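Local coordinates for L-lysine 6-monooxygenase involved in desferrioxamine biosynthesis (Erwinia amylovora CFBP1430, PDB 5O8P), which probably uses FAD and NADPH to N-hydroxylate cadaverine, a step in making the siderophore desferrioxamine in the fire blight pathogen, at residues Ile207-Leu212 / Ser276-Ala281. Sequence-based numbering, arbitrary orientation.
Sequences IYYDLL and SSLINA
The ring of Y209 presents an edge to the backbone of helix 276-290: the carbonyl oxygen O of A281 lies close to the ring plane, 3.6 Å from Y209 CE1. The CB methyl of A281 touches the same ring carbon, with 3.9 Å between A281 CB and Y209 CE1. At the other end of the tyrosine, L278 sends a single branch, CD1, obliquely toward the root of the ring, where it comes within 3.9 Å of Y209 CB and 4.0 Å of Y209 CG. With CG turned anti to the backbone N (chi1 -171°), Y209 reaches across from helix 202-213, and its ring runs past L278 toward A281, one helical turn further on. In L278 a similar first torsion (chi1 -177°) combines with chi2 of 57° to set CD1 against the tyrosine, although its CB does not point straight there.

Helix 202-213 follows what is probably the glycine-rich turn of a Rossmann-type unit; S200 and S203 there contact NADP(+) when it is bound, though this chain carries none. Helix 276-290 packs against helix 202-213: I282 and L285 also touch Y209, while Q202, A205 and E206 pack on L278, extending the seam along both helices. N280 OD1 accepts a hydrogen bond from the backbone N of K238 in the second subunit, so helix 276-290 also takes part in the subunit interface.

No hydrogen bond or salt bridge joins the two segments. The small shared surface, 132 Å², therefore depends on van der Waals contact, to which the carbonyl oxygen near the ring edge could add at most a weak electrostatic attraction.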
loop_
_atom_site.group_PDB
_atom_site.type_symbol
_atom_site.label_atom_id
_atom_site.label_comp_id
_atom_site.label_asym_id
_atom_site.label_seq_id
_atom_site.Cartn_x
_atom_site.Cartn_y
_atom_site.Cartn_z
ATOM N N ILE B 207 2.886 7.900 21.803
ATOM C CA ILE B 207 3.128 7.454 23.162
ATOM C C ILE B 207 2.273 6.243 23.470
ATOM O O ILE B 207 2.797 5.252 23.953
ATOM C CB ILE B 207 2.863 8.582 24.195
ATOM C CG1 ILE B 207 3.987 9.600 24.122
ATOM C CG2 ILE B 207 2.732 8.043 25.618
ATOM C CD1 ILE B 207 3.740 10.868 24.908
ATOM N N TYR B 208 0.971 6.323 23.191
ATOM C CA TYR B 208 0.068 5.197 23.444
ATOM C C TYR B 208 0.548 3.920 22.758
ATOM O O TYR B 208 0.572 2.858 23.364
ATOM C CB TYR B 208 -1.371 5.508 23.030
ATOM C CG TYR B 208 -2.339 4.495 23.583
ATOM C CD1 TYR B 208 -2.657 3.346 22.865
ATOM C CD2 TYR B 208 -2.907 4.669 24.843
ATOM C CE1 TYR B 208 -3.543 2.411 23.366
ATOM C CE2 TYR B 208 -3.784 3.734 25.371
ATOM C CZ TYR B 208 -4.108 2.607 24.633
ATOM O OH TYR B 208 -4.989 1.687 25.167
ATOM N N TYR B 209 0.943 4.038 21.503
ATOM C CA TYR B 209 1.508 2.916 20.775
ATOM C C TYR B 209 2.796 2.393 21.421
ATOM O O TYR B 209 3.008 1.182 21.506
ATOM C CB TYR B 209 1.759 3.306 19.310
ATOM C CG TYR B 209 2.147 2.132 18.457
ATOM C CD1 TYR B 209 1.183 1.275 17.937
ATOM C CD2 TYR B 209 3.478 1.855 18.200
ATOM C CE1 TYR B 209 1.540 0.186 17.169
ATOM C CE2 TYR B 209 3.841 0.769 17.430
ATOM C CZ TYR B 209 2.864 -0.060 16.925
ATOM O OH TYR B 209 3.228 -1.123 16.158
ATOM N N ASP B 210 3.653 3.312 21.859
ATOM C CA ASP B 210 4.941 2.956 22.466
ATOM C C ASP B 210 4.722 2.124 23.725
ATOM O O ASP B 210 5.356 1.088 23.895
ATOM C CB ASP B 210 5.737 4.224 22.807
ATOM C CG ASP B 210 7.222 3.967 22.985
ATOM O OD1 ASP B 210 7.857 3.502 22.019
ATOM O OD2 ASP B 210 7.758 4.289 24.071
ATOM N N LEU B 211 3.806 2.584 24.579
ATOM C CA LEU B 211 3.475 1.901 25.828
ATOM C C LEU B 211 2.727 0.594 25.590
ATOM O O LEU B 211 2.985 -0.389 26.283
ATOM C CB LEU B 211 2.660 2.818 26.763
ATOM C CG LEU B 211 3.402 4.065 27.270
ATOM C CD1 LEU B 211 2.449 5.022 27.976
ATOM C CD2 LEU B 211 4.540 3.674 28.185
ATOM N N LEU B 212 1.808 0.585 24.620
ATOM C CA LEU B 212 1.037 -0.620 24.266
ATOM C C LEU B 212 1.944 -1.770 23.833
ATOM O O LEU B 212 1.662 -2.928 24.125
ATOM C CB LEU B 212 0.021 -0.317 23.159
ATOM C CG LEU B 212 -0.917 -1.454 22.722
ATOM C CD1 LEU B 212 -1.704 -2.015 23.898
ATOM C CD2 LEU B 212 -1.872 -0.971 21.641
ATOM N N SER B 276 -2.989 8.345 9.956
ATOM C CA SER B 276 -3.944 7.234 9.797
ATOM C C SER B 276 -3.293 5.856 9.922
ATOM O O SER B 276 -3.896 4.968 10.490
ATOM C CB SER B 276 -4.754 7.370 8.509
ATOM O OG SER B 276 -3.920 7.434 7.375
ATOM N N SER B 277 -2.073 5.691 9.426
ATOM C CA SER B 277 -1.328 4.445 9.606
ATOM C C SER B 277 -1.180 4.057 11.066
ATOM O O SER B 277 -1.253 2.867 11.403
ATOM C CB SER B 277 0.071 4.559 9.020
ATOM O OG SER B 277 0.011 4.632 7.612
ATOM N N LEU B 278 -0.945 5.062 11.910
ATOM C CA LEU B 278 -0.721 4.842 13.328
ATOM C C LEU B 278 -2.013 4.466 14.033
ATOM O O LEU B 278 -2.013 3.525 14.815
ATOM C CB LEU B 278 -0.104 6.080 13.987
ATOM C CG LEU B 278 0.262 6.018 15.474
ATOM C CD1 LEU B 278 1.237 4.877 15.741
ATOM C CD2 LEU B 278 0.844 7.351 15.931
ATOM N N ILE B 279 -3.112 5.173 13.765
ATOM C CA ILE B 279 -4.401 4.765 14.318
ATOM C C ILE B 279 -4.642 3.287 14.011
ATOM O O ILE B 279 -4.959 2.509 14.902
ATOM C CB ILE B 279 -5.590 5.559 13.751
ATOM C CG1 ILE B 279 -5.575 6.985 14.263
ATOM C CG2 ILE B 279 -6.918 4.915 14.165
ATOM C CD1 ILE B 279 -6.369 7.951 13.416
ATOM N N ASN B 280 -4.500 2.915 12.747
ATOM C CA ASN B 280 -4.688 1.535 12.341
ATOM C C ASN B 280 -3.680 0.578 12.955
ATOM O O ASN B 280 -4.023 -0.566 13.233
ATOM C CB ASN B 280 -4.620 1.415 10.826
ATOM C CG ASN B 280 -5.815 2.041 10.133
ATOM O OD1 ASN B 280 -6.836 2.374 10.754
ATOM N ND2 ASN B 280 -5.696 2.191 8.825
ATOM N N ALA B 281 -2.437 1.022 13.143
ATOM C CA ALA B 281 -1.429 0.188 13.815
ATOM C C ALA B 281 -1.770 -0.070 15.280
ATOM O O ALA B 281 -1.486 -1.156 15.797
ATOM C CB ALA B 281 -0.061 0.810 13.698
#